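Local coordinates for protein prolyl oligopeptidase (Novosphingobium capsulatum, PDB 1YR2) that probably hydrolyses oligopeptides after proline and, far less readily, after alanine, as a serine endopeptidase of the prolyl oligopeptidase (S9A) family, at residues V209-L214 with S225-P230; A221-R226 with Q243-H248; V601-R606 with R634-H639; L605-F610 with D618-P623. All coordinates share one frame; numbering follows the deposited sequence.

Interaction 1. Residues V209-L214 with S225-P230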
# COMPACT_ATOMS: atom_id res chain seq x y z
N VAL A 209 -8.14 28.05 -5.48
CA VAL A 209 -6.99 27.34 -4.97
C VAL A 209 -7.05 25.98 -5.65
O VAL A 209 -8.13 25.41 -5.82
CB VAL A 209 -7.14 27.19 -3.47
CG1 VAL A 209 -6.09 26.29 -2.90
CG2 VAL A 209 -7.14 28.56 -2.79
N LYS A 210 -5.91 25.48 -6.07
CA LYS A 210 -5.88 24.19 -6.71
C LYS A 210 -4.51 23.62 -6.68
O LYS A 210 -3.53 24.34 -6.90
CB LYS A 210 -6.41 24.27 -8.16
CG LYS A 210 -6.29 22.94 -8.93
CD LYS A 210 -7.00 22.90 -10.29
CE LYS A 210 -6.71 24.01 -11.21
NZ LYS A 210 -7.49 23.83 -12.50
N PHE A 211 -4.41 22.32 -6.40
CA PHE A 211 -3.08 21.68 -6.32
C PHE A 211 -2.11 22.45 -5.43
O PHE A 211 -0.96 22.71 -5.83
CB PHE A 211 -2.47 21.47 -7.73
CG PHE A 211 -3.34 20.67 -8.66
CD1 PHE A 211 -4.03 19.57 -8.18
CD2 PHE A 211 -3.41 21.00 -10.01
CE1 PHE A 211 -4.87 18.85 -9.05
CE2 PHE A 211 -4.22 20.29 -10.87
CZ PHE A 211 -4.96 19.21 -10.37
N SER A 212 -2.55 22.76 -4.22
CA SER A 212 -1.86 23.64 -3.28
C SER A 212 -1.51 22.98 -1.96
O SER A 212 -2.21 22.07 -1.51
CB SER A 212 -2.83 24.75 -2.99
OG SER A 212 -2.26 25.78 -2.21
N GLY A 213 -0.47 23.47 -1.32
CA GLY A 213 -0.27 23.33 0.10
C GLY A 213 -1.04 24.33 0.91
O GLY A 213 -1.81 25.15 0.39
N LEU A 214 -0.85 24.25 2.22
CA LEU A 214 -1.35 25.25 3.13
C LEU A 214 -0.13 25.45 4.01
O LEU A 214 0.36 24.49 4.62
CB LEU A 214 -2.49 24.71 3.98
CG LEU A 214 -3.75 24.30 3.28
CD1 LEU A 214 -4.70 23.67 4.27
CD2 LEU A 214 -4.39 25.47 2.55
N SER A 225 -1.24 28.18 -3.23
CA SER A 225 -1.13 28.25 -4.67
C SER A 225 -2.50 28.28 -5.31
O SER A 225 -3.45 27.68 -4.81
CB SER A 225 -0.34 27.05 -5.20
OG SER A 225 0.95 27.01 -4.58
N ARG A 226 -2.61 29.05 -6.39
CA ARG A 226 -3.86 29.26 -7.09
C ARG A 226 -3.62 29.46 -8.60
O ARG A 226 -2.48 29.62 -9.04
CB ARG A 226 -4.60 30.45 -6.54
CG ARG A 226 -3.88 31.80 -6.69
CD ARG A 226 -4.83 33.01 -6.47
NE ARG A 226 -5.71 33.10 -7.62
CZ ARG A 226 -6.76 33.91 -7.73
NH1 ARG A 226 -7.04 34.78 -6.76
NH2 ARG A 226 -7.52 33.86 -8.84
N PHE A 227 -4.72 29.48 -9.34
CA PHE A 227 -4.74 29.74 -10.77
C PHE A 227 -5.66 30.92 -11.05
O PHE A 227 -6.43 31.31 -10.21
CB PHE A 227 -5.27 28.53 -11.54
CG PHE A 227 -4.37 27.34 -11.48
CD1 PHE A 227 -4.36 26.51 -10.35
CD2 PHE A 227 -3.54 27.03 -12.54
CE1 PHE A 227 -3.50 25.38 -10.28
CE2 PHE A 227 -2.70 25.94 -12.46
CZ PHE A 227 -2.69 25.10 -11.30
N ALA A 228 -5.57 31.47 -12.26
CA ALA A 228 -6.45 32.58 -12.65
C ALA A 228 -7.90 32.17 -12.56
O ALA A 228 -8.25 31.03 -12.83
CB ALA A 228 -6.14 33.04 -14.07
N GLU A 229 -8.76 33.11 -12.17
CA GLU A 229 -10.19 32.88 -12.20
C GLU A 229 -10.52 32.79 -13.72
O GLU A 229 -10.30 33.77 -14.47
CB GLU A 229 -10.94 33.98 -11.40
CG GLU A 229 -11.89 34.89 -12.16
CD GLU A 229 -13.30 34.95 -11.57
OE1 GLU A 229 -14.15 34.08 -11.90
OE2 GLU A 229 -13.57 35.88 -10.80
N PRO A 230 -10.99 31.62 -14.17
CA PRO A 230 -11.22 31.35 -15.60
C PRO A 230 -12.47 32.06 -16.14
O PRO A 230 -13.14 32.73 -15.33
CB PRO A 230 -11.44 29.83 -15.65
CG PRO A 230 -11.96 29.46 -14.30
CD PRO A 230 -11.39 30.46 -13.34
O HOH W 1 1.42 25.75 -2.11

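Interaction 2. Residues A221-R226 with Q243-H248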
# COMPACT_ATOMS: atom_id res chain seq x y z
N ALA A 221 -0.87 34.80 8.58
CA ALA A 221 -0.80 34.83 7.13
C ALA A 221 -0.54 33.41 6.63
O ALA A 221 0.12 32.63 7.32
CB ALA A 221 0.29 35.77 6.64
N LEU A 222 -1.01 33.14 5.42
CA LEU A 222 -1.00 31.80 4.84
C LEU A 222 -0.54 31.86 3.39
O LEU A 222 -1.08 32.66 2.61
CB LEU A 222 -2.42 31.23 4.87
CG LEU A 222 -2.47 29.74 4.49
CD1 LEU A 222 -2.16 28.84 5.66
CD2 LEU A 222 -3.78 29.35 3.89
N LEU A 223 0.47 31.08 3.05
CA LEU A 223 0.88 30.86 1.66
C LEU A 223 0.11 29.72 1.02
O LEU A 223 -0.10 28.67 1.64
CB LEU A 223 2.37 30.48 1.60
CG LEU A 223 3.37 31.55 1.97
CD1 LEU A 223 4.72 30.92 2.30
CD2 LEU A 223 3.54 32.54 0.86
N TYR A 224 -0.29 29.93 -0.22
CA TYR A 224 -1.09 28.98 -0.96
C TYR A 224 -0.83 29.16 -2.46
O TYR A 224 -0.23 30.14 -2.89
CB TYR A 224 -2.58 29.17 -0.64
CG TYR A 224 -3.19 30.47 -1.16
CD1 TYR A 224 -3.04 31.68 -0.46
CD2 TYR A 224 -3.92 30.50 -2.34
CE1 TYR A 224 -3.58 32.85 -0.95
CE2 TYR A 224 -4.43 31.68 -2.85
CZ TYR A 224 -4.30 32.85 -2.12
OH TYR A 224 -4.88 34.00 -2.60
N SER A 225 -1.24 28.18 -3.23
CA SER A 225 -1.13 28.25 -4.67
C SER A 225 -2.50 28.28 -5.31
O SER A 225 -3.45 27.68 -4.81
CB SER A 225 -0.34 27.05 -5.20
OG SER A 225 0.95 27.01 -4.58
N ARG A 226 -2.61 29.05 -6.39
CA ARG A 226 -3.86 29.26 -7.09
C ARG A 226 -3.62 29.46 -8.60
O ARG A 226 -2.48 29.62 -9.04
CB ARG A 226 -4.60 30.45 -6.54
CG ARG A 226 -3.88 31.80 -6.69
CD ARG A 226 -4.83 33.01 -6.47
NE ARG A 226 -5.71 33.10 -7.62
CZ ARG A 226 -6.76 33.91 -7.73
NH1 ARG A 226 -7.04 34.78 -6.76
NH2 ARG A 226 -7.52 33.86 -8.84
N GLN A 243 0.16 28.40 -12.58
CA GLN A 243 -0.04 28.35 -11.16
C GLN A 243 0.89 29.37 -10.44
O GLN A 243 2.07 29.55 -10.80
CB GLN A 243 0.23 26.94 -10.64
CG GLN A 243 -0.10 26.81 -9.15
CD GLN A 243 0.06 25.38 -8.61
OE1 GLN A 243 1.06 24.71 -8.90
NE2 GLN A 243 -0.96 24.90 -7.86
N THR A 244 0.36 30.07 -9.47
CA THR A 244 1.12 31.10 -8.74
C THR A 244 0.96 30.98 -7.22
O THR A 244 -0.06 30.55 -6.75
CB THR A 244 0.77 32.53 -9.22
OG1 THR A 244 -0.63 32.74 -9.12
CG2 THR A 244 1.03 32.67 -10.69
N VAL A 245 2.02 31.31 -6.49
CA VAL A 245 2.05 31.29 -5.03
C VAL A 245 1.73 32.71 -4.55
O VAL A 245 2.31 33.65 -5.06
CB VAL A 245 3.40 30.83 -4.51
CG1 VAL A 245 3.40 30.80 -2.95
CG2 VAL A 245 3.75 29.50 -5.03
N TRP A 246 0.75 32.82 -3.65
CA TRP A 246 0.29 34.06 -3.02
C TRP A 246 0.30 33.96 -1.50
O TRP A 246 0.31 32.85 -0.94
CB TRP A 246 -1.12 34.38 -3.45
CG TRP A 246 -1.30 34.64 -4.88
CD1 TRP A 246 -1.23 33.72 -5.93
CD2 TRP A 246 -1.59 35.90 -5.49
NE1 TRP A 246 -1.46 34.36 -7.12
CE2 TRP A 246 -1.71 35.69 -6.89
CE3 TRP A 246 -1.78 37.22 -4.99
CZ2 TRP A 246 -2.00 36.72 -7.79
CZ3 TRP A 246 -2.06 38.23 -5.87
CH2 TRP A 246 -2.16 37.99 -7.27
N LEU A 247 0.23 35.13 -0.85
CA LEU A 247 0.20 35.27 0.60
C LEU A 247 -1.12 35.93 0.94
O LEU A 247 -1.43 37.03 0.47
CB LEU A 247 1.37 36.09 1.14
CG LEU A 247 1.45 36.31 2.65
CD1 LEU A 247 1.78 34.96 3.31
CD2 LEU A 247 2.49 37.35 3.00
N HIS A 248 -1.89 35.27 1.78
CA HIS A 248 -3.10 35.86 2.31
C HIS A 248 -2.89 36.34 3.74
O HIS A 248 -2.49 35.56 4.62
CB HIS A 248 -4.26 34.86 2.31
CG HIS A 248 -5.51 35.41 2.92
ND1 HIS A 248 -6.18 36.48 2.37
CD2 HIS A 248 -6.19 35.08 4.05
CE1 HIS A 248 -7.23 36.77 3.11
NE2 HIS A 248 -7.26 35.95 4.15

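Interaction 3. Residues V601-R606 with R634-H639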
# COMPACT_ATOMS: atom_id res chain seq x y z
N VAL A 601 -3.97 -13.85 -15.15
CA VAL A 601 -3.62 -13.82 -16.57
C VAL A 601 -3.25 -15.25 -17.04
O VAL A 601 -2.09 -15.62 -17.05
CB VAL A 601 -2.44 -12.82 -16.85
CG1 VAL A 601 -2.29 -12.59 -18.30
CG2 VAL A 601 -2.67 -11.47 -16.12
N MET A 602 -4.24 -16.04 -17.43
CA MET A 602 -4.06 -17.48 -17.64
C MET A 602 -3.68 -17.87 -19.07
O MET A 602 -3.00 -18.86 -19.24
CB MET A 602 -5.31 -18.24 -17.17
CG MET A 602 -5.69 -17.95 -15.72
SD MET A 602 -4.25 -18.06 -14.54
CE MET A 602 -5.10 -18.81 -13.13
N ASP A 603 -4.08 -17.07 -20.05
CA ASP A 603 -3.66 -17.29 -21.42
C ASP A 603 -2.57 -16.27 -21.78
O ASP A 603 -2.84 -15.13 -22.16
CB ASP A 603 -4.84 -17.23 -22.38
CG ASP A 603 -4.45 -17.64 -23.82
OD1 ASP A 603 -3.23 -17.53 -24.18
OD2 ASP A 603 -5.29 -18.03 -24.65
N MET A 604 -1.34 -16.68 -21.60
CA MET A 604 -0.17 -15.83 -21.77
C MET A 604 0.25 -15.73 -23.22
O MET A 604 1.21 -15.02 -23.54
CB MET A 604 0.98 -16.42 -20.94
CG MET A 604 0.76 -16.31 -19.44
SD MET A 604 0.56 -14.61 -18.86
CE MET A 604 2.06 -13.84 -19.36
N LEU A 605 -0.44 -16.44 -24.10
CA LEU A 605 -0.21 -16.30 -25.53
C LEU A 605 -1.10 -15.23 -26.14
O LEU A 605 -0.77 -14.74 -27.23
CB LEU A 605 -0.41 -17.63 -26.27
CG LEU A 605 0.41 -18.81 -25.76
CD1 LEU A 605 0.17 -20.02 -26.71
CD2 LEU A 605 1.84 -18.44 -25.68
N ARG A 606 -2.20 -14.89 -25.45
CA ARG A 606 -3.19 -13.97 -25.98
C ARG A 606 -3.47 -12.76 -25.06
O ARG A 606 -4.42 -12.01 -25.30
CB ARG A 606 -4.49 -14.73 -26.26
CG ARG A 606 -4.39 -15.68 -27.43
CD ARG A 606 -5.65 -16.50 -27.66
NE ARG A 606 -6.81 -15.66 -27.97
CZ ARG A 606 -7.01 -15.05 -29.12
NH1 ARG A 606 -6.14 -15.13 -30.11
NH2 ARG A 606 -8.10 -14.34 -29.30
N ARG A 634 6.03 -21.94 -22.40
CA ARG A 634 6.52 -22.85 -21.37
C ARG A 634 5.77 -22.73 -20.05
O ARG A 634 5.77 -23.67 -19.29
CB ARG A 634 8.02 -22.63 -21.10
CG ARG A 634 8.89 -23.16 -22.20
CD ARG A 634 10.32 -22.60 -22.21
NE ARG A 634 11.01 -22.97 -23.46
CZ ARG A 634 11.88 -22.22 -24.15
NH1 ARG A 634 12.23 -20.99 -23.76
NH2 ARG A 634 12.37 -22.69 -25.28
N TYR A 635 5.12 -21.60 -19.80
CA TYR A 635 4.40 -21.41 -18.53
C TYR A 635 2.96 -20.93 -18.57
O TYR A 635 2.28 -20.90 -17.52
CB TYR A 635 5.22 -20.56 -17.57
CG TYR A 635 5.34 -19.08 -17.91
CD1 TYR A 635 4.30 -18.20 -17.66
CD2 TYR A 635 6.51 -18.56 -18.45
CE1 TYR A 635 4.41 -16.85 -17.91
CE2 TYR A 635 6.63 -17.18 -18.74
CZ TYR A 635 5.57 -16.33 -18.46
OH TYR A 635 5.62 -14.96 -18.69
N SER A 636 2.44 -20.56 -19.74
CA SER A 636 1.05 -20.11 -19.88
C SER A 636 0.12 -21.11 -19.19
O SER A 636 0.03 -22.23 -19.66
CB SER A 636 0.69 -20.04 -21.35
OG SER A 636 -0.66 -19.70 -21.55
N PRO A 637 -0.50 -20.76 -18.06
CA PRO A 637 -1.29 -21.76 -17.30
C PRO A 637 -2.35 -22.52 -18.15
O PRO A 637 -2.46 -23.72 -17.99
CB PRO A 637 -1.91 -20.96 -16.17
CG PRO A 637 -0.97 -19.83 -16.00
CD PRO A 637 -0.42 -19.47 -17.38
N TYR A 638 -3.02 -21.84 -19.06
CA TYR A 638 -4.09 -22.46 -19.86
C TYR A 638 -3.55 -23.55 -20.77
O TYR A 638 -4.24 -24.52 -21.03
CB TYR A 638 -4.80 -21.36 -20.65
CG TYR A 638 -5.81 -21.78 -21.71
CD1 TYR A 638 -6.98 -22.46 -21.37
CD2 TYR A 638 -5.60 -21.46 -23.04
CE1 TYR A 638 -7.92 -22.83 -22.37
CE2 TYR A 638 -6.54 -21.81 -24.05
CZ TYR A 638 -7.70 -22.48 -23.70
OH TYR A 638 -8.61 -22.80 -24.69
N HIS A 639 -2.31 -23.39 -21.23
CA HIS A 639 -1.71 -24.30 -22.22
C HIS A 639 -0.89 -25.39 -21.57
O HIS A 639 -0.34 -26.23 -22.27
CB HIS A 639 -0.82 -23.52 -23.22
CG HIS A 639 -1.57 -22.51 -24.01
ND1 HIS A 639 -1.65 -21.20 -23.61
CD2 HIS A 639 -2.31 -22.62 -25.13
CE1 HIS A 639 -2.42 -20.54 -24.46
NE2 HIS A 639 -2.83 -21.38 -25.39
O HOH W 2 -4.70 -19.49 -26.90

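Interaction 4. Residues L605-F610 with D618-P623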
# COMPACT_ATOMS: atom_id res chain seq x y z
N LEU A 605 -0.44 -16.44 -24.10
CA LEU A 605 -0.21 -16.30 -25.53
C LEU A 605 -1.10 -15.23 -26.14
O LEU A 605 -0.77 -14.74 -27.23
CB LEU A 605 -0.41 -17.63 -26.27
CG LEU A 605 0.41 -18.81 -25.76
CD1 LEU A 605 0.17 -20.02 -26.71
CD2 LEU A 605 1.84 -18.44 -25.68
N ARG A 606 -2.20 -14.89 -25.45
CA ARG A 606 -3.19 -13.97 -25.98
C ARG A 606 -3.47 -12.76 -25.06
O ARG A 606 -4.42 -12.01 -25.30
CB ARG A 606 -4.49 -14.73 -26.26
CG ARG A 606 -4.39 -15.68 -27.43
CD ARG A 606 -5.65 -16.50 -27.66
NE ARG A 606 -6.81 -15.66 -27.97
CZ ARG A 606 -7.01 -15.05 -29.12
NH1 ARG A 606 -6.14 -15.13 -30.11
NH2 ARG A 606 -8.10 -14.34 -29.30
N PHE A 607 -2.66 -12.54 -24.04
CA PHE A 607 -2.95 -11.50 -23.03
C PHE A 607 -2.97 -10.10 -23.63
O PHE A 607 -3.77 -9.24 -23.23
CB PHE A 607 -1.93 -11.54 -21.89
CG PHE A 607 -0.57 -11.07 -22.28
CD1 PHE A 607 -0.28 -9.72 -22.25
CD2 PHE A 607 0.42 -11.95 -22.67
CE1 PHE A 607 0.95 -9.26 -22.61
CE2 PHE A 607 1.64 -11.48 -23.04
CZ PHE A 607 1.89 -10.12 -23.04
N ASP A 608 -2.17 -9.90 -24.66
CA ASP A 608 -2.10 -8.61 -25.33
C ASP A 608 -3.19 -8.33 -26.37
O ASP A 608 -3.18 -7.27 -27.00
CB ASP A 608 -0.72 -8.41 -25.92
CG ASP A 608 -0.47 -9.27 -27.14
OD1 ASP A 608 -1.03 -10.40 -27.27
OD2 ASP A 608 0.36 -8.90 -27.98
N GLN A 609 -4.14 -9.26 -26.53
CA GLN A 609 -5.26 -9.09 -27.44
C GLN A 609 -6.42 -8.39 -26.77
O GLN A 609 -7.43 -8.15 -27.41
CB GLN A 609 -5.80 -10.45 -27.92
CG GLN A 609 -4.74 -11.44 -28.41
CD GLN A 609 -4.46 -11.37 -29.89
OE1 GLN A 609 -5.02 -10.55 -30.59
NE2 GLN A 609 -3.60 -12.26 -30.37
N PHE A 610 -6.33 -8.14 -25.47
CA PHE A 610 -7.49 -7.61 -24.75
C PHE A 610 -7.23 -6.26 -24.13
O PHE A 610 -6.07 -5.83 -23.95
CB PHE A 610 -7.99 -8.61 -23.71
CG PHE A 610 -8.20 -9.98 -24.26
CD1 PHE A 610 -9.35 -10.28 -24.99
CD2 PHE A 610 -7.24 -10.96 -24.08
CE1 PHE A 610 -9.53 -11.54 -25.51
CE2 PHE A 610 -7.44 -12.23 -24.59
CZ PHE A 610 -8.57 -12.51 -25.30
N ASP A 618 5.97 -5.20 -21.19
CA ASP A 618 7.23 -4.79 -20.55
C ASP A 618 7.75 -5.82 -19.56
O ASP A 618 8.96 -5.98 -19.38
CB ASP A 618 7.10 -3.43 -19.83
CG ASP A 618 7.61 -2.25 -20.68
OD1 ASP A 618 8.07 -2.38 -21.86
OD2 ASP A 618 7.48 -1.09 -20.25
N ASP A 619 6.85 -6.56 -18.91
CA ASP A 619 7.30 -7.66 -18.07
C ASP A 619 7.23 -9.01 -18.77
O ASP A 619 8.02 -9.89 -18.47
CB ASP A 619 6.42 -7.78 -16.83
CG ASP A 619 7.02 -7.09 -15.62
OD1 ASP A 619 7.52 -5.94 -15.78
OD2 ASP A 619 7.08 -7.65 -14.51
N TYR A 620 6.22 -9.22 -19.61
CA TYR A 620 5.95 -10.56 -20.16
C TYR A 620 6.59 -10.90 -21.50
O TYR A 620 6.75 -12.06 -21.86
CB TYR A 620 4.42 -10.73 -20.30
CG TYR A 620 3.64 -10.75 -19.00
CD1 TYR A 620 4.24 -11.05 -17.77
CD2 TYR A 620 2.28 -10.46 -18.99
CE1 TYR A 620 3.49 -11.11 -16.56
CE2 TYR A 620 1.53 -10.51 -17.81
CZ TYR A 620 2.13 -10.85 -16.61
OH TYR A 620 1.38 -10.88 -15.48
N GLY A 621 6.89 -9.86 -22.26
CA GLY A 621 7.42 -10.00 -23.60
C GLY A 621 6.33 -9.93 -24.63
O GLY A 621 5.15 -9.65 -24.30
N TYR A 622 6.70 -10.23 -25.89
CA TYR A 622 5.84 -10.00 -27.05
C TYR A 622 5.47 -11.31 -27.74
O TYR A 622 6.36 -11.98 -28.27
CB TYR A 622 6.57 -9.13 -28.06
CG TYR A 622 6.88 -7.76 -27.55
CD1 TYR A 622 7.99 -7.53 -26.78
CD2 TYR A 622 6.02 -6.70 -27.78
CE1 TYR A 622 8.27 -6.27 -26.27
CE2 TYR A 622 6.28 -5.46 -27.29
CZ TYR A 622 7.42 -5.23 -26.54
OH TYR A 622 7.68 -3.98 -25.99
N PRO A 623 4.21 -11.73 -27.68
CA PRO A 623 3.80 -12.99 -28.32
C PRO A 623 4.04 -13.12 -29.81
O PRO A 623 4.12 -14.27 -30.30
CB PRO A 623 2.31 -13.06 -28.04
CG PRO A 623 2.12 -12.27 -26.81
CD PRO A 623 3.11 -11.15 -26.87

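Interaction 1. Residues V209-L214 with S225-P230
S212 meets S225 through a nearly straight hydrogen bond: the backbone N of S225 donates to S212 OG over 2.8 Å, with an angle of 173° at the hydrogen. The same hydroxyl gives its own proton to the carbonyl O of G213, 2.7 Å away and on a lone pair in the carbonyl plane, so S212 OG is gripped once as acceptor and once as donor. Its placement follows from chi1 of -173°, which sets OG opposite the backbone N of S212. A water also joins the segments, accepting from the N of G213 and donating to S225 OG; that hydroxyl also bonds to the carbonyl O of H271.

The other half of the contact is K210 lying over F227. The lysine chain, bent at chi3, crosses the F227 side chain at about a right angle and sets CE over one ring face, 3.5 Å from F227 CD1 and displaced toward the rim. K210 NZ stands 4.8 Å from the centroid of the F227 ring and 13° off its normal, a cation-pi geometry, while its hydrogen bond goes to N240 OD1. The backbone of F227 is held by its neighbour: its carbonyl O takes both NE (3.2 Å) and NH2 of R226, side-on and from one face of the carbonyl plane.

Between these halves V209 and R226 form a single beta bridge, their CA atoms 4.2 Å apart. V209 lies on strand 204-210, an outermost strand of one four-stranded propeller sheet, beside strand 188-195, whereas R226 belongs to strand 221-226 of the next, beside strand 244-249; the contact spans adjacent sheets.

Interaction 2. Residues A221-R226 with Q243-H248
Two side chains of strand 221-226 that meet W246 share a first torsion: Y224 (chi1 68°) and R226 (chi1 62°) each hold CG between the backbone N and the carbonyl carbon. W246 has its CG opposite the carbonyl carbon instead, and its indole comes to lie against the arginine. R226 CG is 3.4 Å from W246 CD1, and R226 CD sits over one face of the five-membered ring, 3.9 Å from its centroid, as a CH-pi contact. The guanidinium itself is farther away, at most a weak cation-pi partner. Y224 reaches the tryptophan at CB, its CZ 3.8 Å from W246 CB; the two rings are slid so far apart that they barely overlap. The indole's turn is fixed by NE1, which donates to T244 OG1 at 2.7 Å.

With an alanine here in place of the indole, R226 CG and CD would probably lose the surface they pack on, and T244 OG1 its indole donor.

The backbones pair in antiparallel register. The hydrogen-bonded pairs are L222 with H248, Y224 with W246 and R226 with T244; the bond from H248 N to L222 O is the straightest, at 177°. On the face opposite Y224 and W246, L223 CD2 packs 3.9 Å from L247 CD1, with V245 beside them. Polar ends on the tyrosine face converge on D257, bound by Y224 OH and H248 ND1. With strands 215-216 and 258-261 at its sides, the pair forms the middle of a four-stranded antiparallel sheet, a blade typical of a beta-propeller.

Interaction 3. Residues V601-R606 with R634-H639
M602 opens the contact, its carbonyl O bonded to Y638 and its side chain against P637, in a region of the alpha/beta-hydrolase fold where two loops, one following strand 594-598 and one following helix 626-633, meet. M602 O accepts from the backbone N of Y638 over 3.0 Å, the donor tilted from the carbonyl plane. The methionine side chain crosses that of P637 at about a right angle, with SD 4.0 Å from P637 CG.

D603 makes an Asx turn: its OD1 accepts from the N of L605 at 3.0 Å and, weakly, from the N of R606. The same oxygen lies in the plane of the H639 ring at its edge, 3.1 Å from CE1, while the carboxylate is turned 76° against that ring. D603 OD2 forms a salt bridge with K668 NZ and accepts a hydrogen bond from a water that also bonds H639 NE2. A leucine here would probably deprive K668 of this counter-charge and the backbone N of L605 of its acceptor, loosening the turn.

M604 gives its N to S636 OG (3.1 Å), a hydroxyl set opposite the backbone N of S636 by chi1 of 177°. The methionine chain, bent at chi2 and chi3, packs CB on S636 CB and carries CE to 3.8 Å from Y635 OH.

L605 finishes the walk on the histidine. The H639 ring is sandwiched, Y638 CD2 over one face and L605 CD1 over the opposite one, and its rotation is fixed at ND1, which shares a hydrogen bond of 2.7 Å with S636 OG. L605 CD1 stands 3.6 Å from the centroid of the H639 ring, 16° off the normal.

Interaction 4. Residues L605-F610 with D618-P623
F607 carries this contact with Y620, G621 and P623. Its chi1 of 71° puts CG between the backbone N and the carbonyl carbon and brings the ring against residues 620-623. CB, at the root, packs on V601 CG1. Farther out, CE1 lies 4.0 Å from Y620 CD2 and CE2 lies 3.9 Å from P623 CG, the two side chains F607 and P623 crossing at about a right angle. At the tip CZ meets two partners, Y620 CB at 3.8 Å and, close to the ring plane, the carbonyl O of G621 at 3.5 Å.

The tyrosine presents its edge to the F607 face: the planes stand 82° apart and the centroids are separated by 5.3 Å, with CD2 over the middle of the phenylalanine ring. Y620 OH hydrogen-bonds N576 OD1, so the tyrosine is held at its far end too. P623 also covers the carbonyl O of L605 with its CB (3.6 Å) and touches D608, whose carboxylate forms a salt bridge with R614.

No hydrogen bond joins the segments. Cohesion therefore rests on an edge-to-face pair and aliphatic contacts, and the buried G621 O, which has no hydrogen-bond partner in the model, lies at the weakly polar rim of the F607 ring.

Overall arrangement
The four contacts fall into two pairs, one in each domain of the protein. Interactions 1 and 2 come first along the chain, in the beta-propeller; their centres are 8 Å apart and both use strand 221-226, the first linking it to the preceding sheet and the second to strand 244-249 within its own. F211 O and Q243 NE2 probably hydrogen-bond between them. Interactions 3 and 4 follow in the hydrolase domain, centres 10 Å apart, sharing L605 and R606 and touching where M604 packs on Y620. The pairs are separate: centres of interactions 2 and 3 lie about 54 Å apart, so each pair is local to its own domain, with no contact between the pairs.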